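Local coordinates for N-acetylneuraminate lyase (Fusobacterium nucleatum subsp. nucleatum ATCC 25586, PDB 5ZKA), which belongs to the dihydrodipicolinate synthetase family, a group of enzymes built on the TIM-barrel (beta/alpha)8 fold, at residues 91-96 against 148-153; 138-141 against 146-149; 131-136 against 166-171. All coordinates share one frame; numbering follows the deposited sequence. Where two conformers were deposited one is given.

In the fold
The three contacts follow one sector of the TIM barrel from its interior to its helical coat. Contact 1 lies inside, about 9 Å from the chain centre, between strands 89-93 and 147-150. Contact 2, with its centre about 10 Å from that of contact 1, packs helix 129-143 against the outer side of strand 147-150. Contact 3, about 9 Å from contact 2 and 13 Å from contact 1 between centres, joins helices 129-143 and 162-169. Along the chain, contact 2 is nested within the loop closed by contact 3, whereas the segments of contacts 1 and 3 alternate. Strand 147-150 thus serves both the core and the coat, beside the strand that precedes the modified Lys178.

Contact 1: residues 91-96 against 148-153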
loop_
_atom_site.group_PDB
_atom_site.type_symbol
_atom_site.label_atom_id
_atom_site.label_comp_id
_atom_site.label_asym_id
_atom_site.label_seq_id
_atom_site.Cartn_x
_atom_site.Cartn_y
_atom_site.Cartn_z
ATOM N N ILE A 91 -7.630 20.278 14.482
ATOM C CA ILE A 91 -6.957 19.304 15.336
ATOM C C ILE A 91 -5.627 19.908 15.765
ATOM O O ILE A 91 -4.898 20.461 14.931
ATOM C CB ILE A 91 -6.726 17.960 14.616
ATOM C CG1 ILE A 91 -8.046 17.321 14.173
ATOM C CG2 ILE A 91 -5.920 16.976 15.525
ATOM C CD1 ILE A 91 -7.841 16.181 13.139
ATOM N N ALA A 92 -5.305 19.801 17.054
ATOM C CA ALA A 92 -4.054 20.327 17.578
ATOM C C ALA A 92 -3.139 19.163 17.924
ATOM O O ALA A 92 -3.458 18.366 18.814
ATOM C CB ALA A 92 -4.304 21.205 18.812
ATOM N N GLN A 93 -2.010 19.062 17.224
ATOM C CA GLN A 93 -0.999 18.053 17.530
ATOM C C GLN A 93 -0.126 18.560 18.675
ATOM O O GLN A 93 0.556 19.580 18.528
ATOM C CB GLN A 93 -0.161 17.762 16.285
ATOM C CG GLN A 93 0.564 16.408 16.299
ATOM C CD GLN A 93 1.751 16.396 17.227
ATOM O OE1 GLN A 93 1.984 15.430 17.946
ATOM N NE2 GLN A 93 2.511 17.478 17.222
ATOM N N VAL A 94 -0.149 17.863 19.816
ATOM C CA VAL A 94 0.558 18.306 21.014
ATOM C C VAL A 94 1.599 17.296 21.494
ATOM O O VAL A 94 2.219 17.507 22.537
ATOM C CB VAL A 94 -0.424 18.640 22.153
ATOM C CG1 VAL A 94 -1.377 19.765 21.731
ATOM C CG2 VAL A 94 -1.194 17.399 22.578
ATOM N N GLY A 95 1.829 16.218 20.743
ATOM C CA GLY A 95 2.748 15.190 21.191
ATOM C C GLY A 95 4.195 15.646 21.180
ATOM O O GLY A 95 4.570 16.618 20.520
ATOM N N SER A 96 5.032 14.895 21.898
ATOM C CA SER A 96 6.407 15.312 22.157
ATOM C C SER A 96 7.110 14.181 22.902
ATOM O O SER A 96 6.457 13.320 23.502
ATOM C CB SER A 96 6.435 16.608 22.982
ATOM O OG SER A 96 7.684 16.815 23.611
ATOM N N ILE A 148 -6.496 11.860 18.667
ATOM C CA ILE A 148 -6.207 11.079 17.468
ATOM C C ILE A 148 -4.757 10.627 17.573
ATOM O O ILE A 148 -3.852 11.456 17.724
ATOM C CB ILE A 148 -6.470 11.893 16.188
ATOM C CG1 ILE A 148 -7.972 12.064 15.973
ATOM C CG2 ILE A 148 -5.900 11.211 14.981
ATOM C CD1 ILE A 148 -8.289 13.189 15.026
ATOM N N ILE A 149 -4.539 9.307 17.558
ATOM C CA ILE A 149 -3.184 8.764 17.509
ATOM C C ILE A 149 -2.507 9.202 16.219
ATOM O O ILE A 149 -3.059 9.018 15.130
ATOM C CB ILE A 149 -3.223 7.231 17.555
ATOM C CG1 ILE A 149 -4.054 6.718 18.719
ATOM C CG2 ILE A 149 -1.813 6.652 17.503
ATOM C CD1 ILE A 149 -4.418 5.241 18.560
ATOM N N TYR A 150 -1.288 9.749 16.329
ATOM C CA TYR A 150 -0.472 10.101 15.164
ATOM C C TYR A 150 0.594 9.019 15.015
ATOM O O TYR A 150 1.564 8.981 15.775
ATOM C CB TYR A 150 0.150 11.494 15.309
ATOM C CG TYR A 150 1.000 11.970 14.124
ATOM C CD1 TYR A 150 0.985 11.299 12.898
ATOM C CD2 TYR A 150 1.832 13.078 14.246
ATOM C CE1 TYR A 150 1.761 11.735 11.822
ATOM C CE2 TYR A 150 2.614 13.521 13.183
ATOM C CZ TYR A 150 2.576 12.846 11.972
ATOM O OH TYR A 150 3.352 13.284 10.918
ATOM N N SER A 151 0.422 8.153 14.013
ATOM C CA SER A 151 1.305 7.013 13.782
ATOM C C SER A 151 2.137 7.276 12.532
ATOM O O SER A 151 1.605 7.274 11.416
ATOM C CB SER A 151 0.510 5.718 13.632
ATOM O OG SER A 151 1.392 4.657 13.296
ATOM N N ILE A 152 3.442 7.488 12.717
ATOM C CA ILE A 152 4.326 7.769 11.585
ATOM C C ILE A 152 5.626 6.978 11.728
ATOM O O ILE A 152 6.666 7.530 12.113
ATOM C CB ILE A 152 4.546 9.287 11.411
ATOM C CG1 ILE A 152 5.441 9.578 10.190
ATOM C CG2 ILE A 152 5.033 9.945 12.710
ATOM C CD1 ILE A 152 5.244 10.962 9.596
ATOM N N PRO A 153 5.609 5.679 11.398
ATOM C CA PRO A 153 6.797 4.833 11.646
ATOM C C PRO A 153 8.021 5.221 10.824
ATOM O O PRO A 153 9.152 4.943 11.254
ATOM C CB PRO A 153 6.316 3.417 11.285
ATOM C CG PRO A 153 4.823 3.515 11.074
ATOM C CD PRO A 153 4.504 4.944 10.762
#
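Ile91 meets Ile148 inside a TIM barrel, between two parallel strands, 89-93 and 147-150, that are not neighbours: strand 117-120 runs between them. The backbones therefore share no hydrogen bond, and the CA atoms of Ile91 and Ile148 are 8.5 Å apart. Both isoleucines point inward, and their side chains cross at about a right angle. Only the terminal methyls meet, Ile91 CD1 to Ile148 CD1 at 3.6 Å. In each residue CG1 stands anti to the carbonyl carbon (chi1 -60° in Ile91), a shared rotamer that brings the two CD1 groups together.

Two residues on, Gln93 passes Tyr150. Its CG comes within 4.1 Å of Tyr150 CD2, approaching the ring obliquely; the chain then bends at chi2, and the amide and ring planes stand 64° apart. The amide is held at both ends: NE2 gives a bond to Gly59 O, while OE1 receives Val120 N and also Gly95 N, the latter at 2.9 Å and from above the carbonyl plane, 57° out of it. These bonds tie together the ends of three neighbouring strands and fix the buried amide in its rotation. Beyond Gln93 the chain leaves the strand, and further on Ser96 N is probably bonded to Tyr135 OH of helix 129-143.

On the other side of the contact, the Tyr150 hydroxyl bonds to Ser61 OG, and Ile152 CG2 sits 3.8 Å above one face of the Tyr150 ring, toward its rim.

Contact 2: residues 138-141 against 146-149; sequences TIVR and YMII
Met147 folds its side chain against two consecutive residues of the helix before it, Ile139 and Val140. The contact is wholly apolar and is made at two points along the methionine. Near its root, Met147 CB lies 3.6 Å from Val140 CG2; at its far end, Met147 CE packs 3.5 Å from Ile139 CG2 and 3.9 Å from Ile139 CB. Ile139 and the methionine cross at about a right angle, and of the methionine atoms CE makes the contact.

The shape of the methionine explains this double grip. Its CG is anti to the backbone N, and the chain then bends twice, at chi2 (66°) and chi3 (64°), which curls CE round to Ile139. Further out, the same cluster is filled by Leu117 and Ala119, touched by both Ile139 and Met147, while Val140 reaches Lys173 and Ile174.

All this belongs to the beta-alpha-beta unit of strand 117-120, helix 129-143 and strand 147-150. The helix rests on the outer side of the barrel wall, with Ile139 over strand 117-120 and Val140 leaning to strand 174-176; strand 147-150 lies between those two and is hydrogen-bonded to both.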
loop_
_atom_site.group_PDB
_atom_site.type_symbol
_atom_site.label_atom_id
_atom_site.label_comp_id
_atom_site.label_asym_id
_atom_site.label_seq_id
_atom_site.Cartn_x
_atom_site.Cartn_y
_atom_site.Cartn_z
ATOM N N THR A 138 -2.632 9.509 29.544
ATOM C CA THR A 138 -2.346 10.641 30.418
ATOM C C THR A 138 -2.753 11.956 29.762
ATOM O O THR A 138 -3.359 12.820 30.406
ATOM C CB THR A 138 -0.860 10.656 30.793
ATOM O OG1 THR A 138 -0.540 9.494 31.577
ATOM C CG2 THR A 138 -0.501 11.916 31.570
ATOM N N ILE A 139 -2.432 12.132 28.479
ATOM C CA ILE A 139 -2.837 13.365 27.813
ATOM C C ILE A 139 -4.353 13.492 27.818
ATOM O O ILE A 139 -4.900 14.574 28.069
ATOM C CB ILE A 139 -2.264 13.427 26.385
ATOM C CG1 ILE A 139 -0.734 13.321 26.423
ATOM C CG2 ILE A 139 -2.711 14.724 25.701
ATOM C CD1 ILE A 139 -0.083 13.081 25.049
ATOM N N VAL A 140 -5.059 12.394 27.534
ATOM C CA VAL A 140 -6.522 12.430 27.514
ATOM C C VAL A 140 -7.059 12.753 28.902
ATOM O O VAL A 140 -7.873 13.670 29.080
ATOM C CB VAL A 140 -7.078 11.094 26.988
ATOM C CG1 VAL A 140 -8.581 11.020 27.192
ATOM C CG2 VAL A 140 -6.711 10.912 25.519
ATOM N N ARG A 141 -6.582 12.020 29.907
ATOM C CA ARG A 141 -7.024 12.225 31.287
ATOM C C ARG A 141 -6.807 13.663 31.747
ATOM O O ARG A 141 -7.687 14.275 32.366
ATOM C CB ARG A 141 -6.277 11.253 32.195
ATOM C CG ARG A 141 -6.641 11.342 33.643
ATOM C CD ARG A 141 -6.013 10.190 34.415
ATOM N NE ARG A 141 -4.557 10.302 34.498
ATOM C CZ ARG A 141 -3.708 9.469 33.898
ATOM N NH1 ARG A 141 -4.166 8.461 33.172
ATOM N NH2 ARG A 141 -2.400 9.641 34.035
ATOM N N TYR A 146 -10.529 15.044 23.212
ATOM C CA TYR A 146 -10.448 13.883 22.333
ATOM C C TYR A 146 -9.056 13.772 21.732
ATOM O O TYR A 146 -8.311 14.749 21.635
ATOM C CB TYR A 146 -11.479 13.968 21.204
ATOM C CG TYR A 146 -12.910 13.968 21.685
ATOM C CD1 TYR A 146 -13.412 12.909 22.424
ATOM C CD2 TYR A 146 -13.754 15.035 21.409
ATOM C CE1 TYR A 146 -14.715 12.907 22.875
ATOM C CE2 TYR A 146 -15.061 15.043 21.856
ATOM C CZ TYR A 146 -15.537 13.977 22.589
ATOM O OH TYR A 146 -16.839 13.981 23.036
ATOM N N MET A 147 -8.714 12.559 21.302
ATOM C CA MET A 147 -7.348 12.260 20.894
ATOM C C MET A 147 -7.338 11.451 19.609
ATOM O O MET A 147 -8.073 10.468 19.486
ATOM C CB MET A 147 -6.605 11.477 21.988
ATOM C CG MET A 147 -5.244 10.927 21.562
ATOM S SD MET A 147 -4.017 12.218 21.212
ATOM C CE MET A 147 -3.842 12.971 22.837
ATOM N N ILE A 148 -6.496 11.860 18.667
ATOM C CA ILE A 148 -6.207 11.079 17.468
ATOM C C ILE A 148 -4.757 10.627 17.573
ATOM O O ILE A 148 -3.852 11.456 17.724
ATOM C CB ILE A 148 -6.470 11.893 16.188
ATOM C CG1 ILE A 148 -7.972 12.064 15.973
ATOM C CG2 ILE A 148 -5.900 11.211 14.981
ATOM C CD1 ILE A 148 -8.289 13.189 15.026
ATOM N N ILE A 149 -4.539 9.307 17.558
ATOM C CA ILE A 149 -3.184 8.764 17.509
ATOM C C ILE A 149 -2.507 9.202 16.219
ATOM O O ILE A 149 -3.059 9.018 15.130
ATOM C CB ILE A 149 -3.223 7.231 17.555
ATOM C CG1 ILE A 149 -4.054 6.718 18.719
ATOM C CG2 ILE A 149 -1.813 6.652 17.503
ATOM C CD1 ILE A 149 -4.418 5.241 18.560
#

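Contact 3: residues 131-136 against 166-171; sequences EIKDYY and GELFEN
Leu168 CD2 approaches the Tyr136 ring obliquely, 4.2 Å from Tyr136 CD2, with Leu168 CD1 at the same distance from that atom. One face of this ring is filled from its own helix: Tyr135 CD1 sits 3.9 Å above the plane, over the centre. Tyr135 in turn has Tyr136 CE1 at its edge and in its plane, so the rim of one tyrosine points into the face of the next. The Tyr136 hydroxyl bonds to Ala119 O, which pins the far end of the ring to the barrel wall.

Leu168 also lies along Lys133. The two side chains run antiparallel alongside one another, and Leu168 CD2 is 3.8 Å from both Lys133 CA and Lys133 CG. With CG anti to the backbone N (chi1 -174°) and every later torsion extended, the lysine reaches across from one helix to the other, its CB and CG against the leucine methyl, its CD and CE beside Glu167. Its amine makes a salt bridge, Lys133 NZ to Glu167 OE1 at 3.4 Å, long enough that the hydrogen bond within it is weak. The two chains cross at about a right angle, and Glu167 OE1 is also 3.8 Å from Lys133 CD. Glu170 OE2, 5.1 Å from Lys133 NZ, probably adds to the negative field around the amine.

The result is a layered seam between helices 129-143 and 162-169, apolar on the side facing the barrel wall and charged on the outer side. Its inner side, with Tyr136 and Leu168, rests on Ile149 of strand 147-150, and Leu168 and Glu167 also touch Phe129 at the start of helix 129-143.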
loop_
_atom_site.group_PDB
_atom_site.type_symbol
_atom_site.label_atom_id
_atom_site.label_comp_id
_atom_site.label_asym_id
_atom_site.label_seq_id
_atom_site.Cartn_x
_atom_site.Cartn_y
_atom_site.Cartn_z
ATOM N N GLU A 131 4.302 1.933 27.964
ATOM C CA GLU A 131 4.644 3.335 28.190
ATOM C C GLU A 131 3.951 4.239 27.183
ATOM O O GLU A 131 3.483 5.326 27.539
ATOM C CB GLU A 131 6.160 3.504 28.155
ATOM C CG GLU A 131 6.802 2.793 29.337
ATOM C CD GLU A 131 8.301 2.580 29.217
ATOM O OE1 GLU A 131 8.818 2.506 28.080
ATOM O OE2 GLU A 131 8.953 2.467 30.283
ATOM N N ILE A 132 3.856 3.796 25.927
ATOM C CA ILE A 132 3.135 4.553 24.905
ATOM C C ILE A 132 1.667 4.703 25.287
ATOM O O ILE A 132 1.058 5.768 25.096
ATOM C CB ILE A 132 3.296 3.857 23.540
ATOM C CG1 ILE A 132 4.734 4.017 23.034
ATOM C CG2 ILE A 132 2.272 4.364 22.547
ATOM C CD1 ILE A 132 5.057 3.203 21.793
ATOM N N LYS A 133 1.076 3.635 25.829
ATOM C CA LYS A 133 -0.323 3.677 26.242
ATOM C C LYS A 133 -0.522 4.676 27.375
ATOM O O LYS A 133 -1.474 5.467 27.368
ATOM C CB LYS A 133 -0.775 2.275 26.675
ATOM C CG LYS A 133 -2.262 2.168 27.002
ATOM C CD LYS A 133 -2.655 0.704 27.228
ATOM C CE LYS A 133 -4.087 0.581 27.715
ATOM N NZ LYS A 133 -4.336 -0.739 28.357
ATOM N N ASP A 134 0.365 4.636 28.371
ATOM C CA ASP A 134 0.297 5.577 29.486
ATOM C C ASP A 134 0.370 7.015 28.992
ATOM O O ASP A 134 -0.314 7.905 29.517
ATOM C CB ASP A 134 1.446 5.279 30.448
ATOM C CG ASP A 134 1.342 6.034 31.758
ATOM O OD1 ASP A 134 0.313 6.700 32.006
ATOM O OD2 ASP A 134 2.312 5.945 32.542
ATOM N N TYR A 135 1.213 7.255 27.990
ATOM C CA TYR A 135 1.369 8.591 27.424
ATOM C C TYR A 135 0.057 9.085 26.832
ATOM O O TYR A 135 -0.408 10.183 27.157
ATOM C CB TYR A 135 2.497 8.535 26.393
ATOM C CG TYR A 135 2.623 9.595 25.321
ATOM C CD1 TYR A 135 1.906 9.504 24.129
ATOM C CD2 TYR A 135 3.554 10.620 25.446
ATOM C CE1 TYR A 135 2.067 10.437 23.123
ATOM C CE2 TYR A 135 3.731 11.558 24.429
ATOM C CZ TYR A 135 2.981 11.460 23.278
ATOM O OH TYR A 135 3.157 12.370 22.260
ATOM N N TYR A 136 -0.579 8.263 25.993
ATOM C CA TYR A 136 -1.846 8.662 25.389
ATOM C C TYR A 136 -2.926 8.841 26.445
ATOM O O TYR A 136 -3.650 9.843 26.444
ATOM C CB TYR A 136 -2.277 7.633 24.350
ATOM C CG TYR A 136 -1.550 7.830 23.037
ATOM C CD1 TYR A 136 -1.705 9.012 22.310
ATOM C CD2 TYR A 136 -0.693 6.852 22.539
ATOM C CE1 TYR A 136 -1.034 9.208 21.107
ATOM C CE2 TYR A 136 -0.022 7.037 21.343
ATOM C CZ TYR A 136 -0.198 8.221 20.637
ATOM O OH TYR A 136 0.464 8.430 19.454
ATOM N N GLY A 166 -6.015 -1.870 19.303
ATOM C CA GLY A 166 -7.186 -2.232 20.089
ATOM C C GLY A 166 -7.096 -1.791 21.535
ATOM O O GLY A 166 -8.087 -1.338 22.113
ATOM N N GLU A 167 -5.913 -1.917 22.144
ATOM C CA GLU A 167 -5.750 -1.478 23.528
ATOM C C GLU A 167 -5.977 0.024 23.654
ATOM O O GLU A 167 -6.690 0.482 24.554
ATOM C CB GLU A 167 -4.364 -1.859 24.044
ATOM C CG GLU A 167 -4.193 -3.337 24.370
ATOM C CD GLU A 167 -2.944 -3.600 25.202
ATOM O OE1 GLU A 167 -2.784 -2.951 26.255
ATOM O OE2 GLU A 167 -2.115 -4.438 24.788
ATOM N N LEU A 168 -5.386 0.811 22.752
ATOM C CA LEU A 168 -5.598 2.254 22.793
ATOM C C LEU A 168 -7.059 2.601 22.537
ATOM O O LEU A 168 -7.640 3.433 23.243
ATOM C CB LEU A 168 -4.690 2.947 21.777
ATOM C CG LEU A 168 -3.196 2.755 22.053
ATOM C CD1 LEU A 168 -2.358 3.351 20.934
ATOM C CD2 LEU A 168 -2.802 3.361 23.403
ATOM N N PHE A 169 -7.682 1.949 21.549
ATOM C CA PHE A 169 -9.054 2.282 21.188
ATOM C C PHE A 169 -10.086 1.844 22.224
ATOM O O PHE A 169 -11.263 2.182 22.049
ATOM C CB PHE A 169 -9.401 1.672 19.832
ATOM C CG PHE A 169 -8.849 2.436 18.661
ATOM C CD1 PHE A 169 -8.828 3.825 18.657
ATOM C CD2 PHE A 169 -8.370 1.759 17.546
ATOM C CE1 PHE A 169 -8.335 4.523 17.566
ATOM C CE2 PHE A 169 -7.869 2.444 16.451
ATOM C CZ PHE A 169 -7.850 3.823 16.455
ATOM N N GLU A 170 -9.709 1.127 23.291
ATOM C CA GLU A 170 -10.676 0.892 24.364
ATOM C C GLU A 170 -11.028 2.176 25.103
ATOM O O GLU A 170 -12.103 2.255 25.712
ATOM C CB GLU A 170 -10.153 -0.149 25.362
ATOM C CG GLU A 170 -9.430 -1.306 24.717
ATOM C CD GLU A 170 -9.050 -2.409 25.685
ATOM O OE1 GLU A 170 -8.800 -3.540 25.211
ATOM O OE2 GLU A 170 -8.997 -2.153 26.908
ATOM N N ASN A 171 -10.150 3.176 25.059
ATOM C CA ASN A 171 -10.447 4.492 25.615
ATOM C C ASN A 171 -11.447 5.211 24.707
ATOM O O ASN A 171 -11.159 5.471 23.533
ATOM C CB ASN A 171 -9.147 5.289 25.753
ATOM C CG ASN A 171 -9.307 6.554 26.591
ATOM O OD1 ASN A 171 -10.296 7.279 26.475
ATOM N ND2 ASN A 171 -8.302 6.842 27.417
#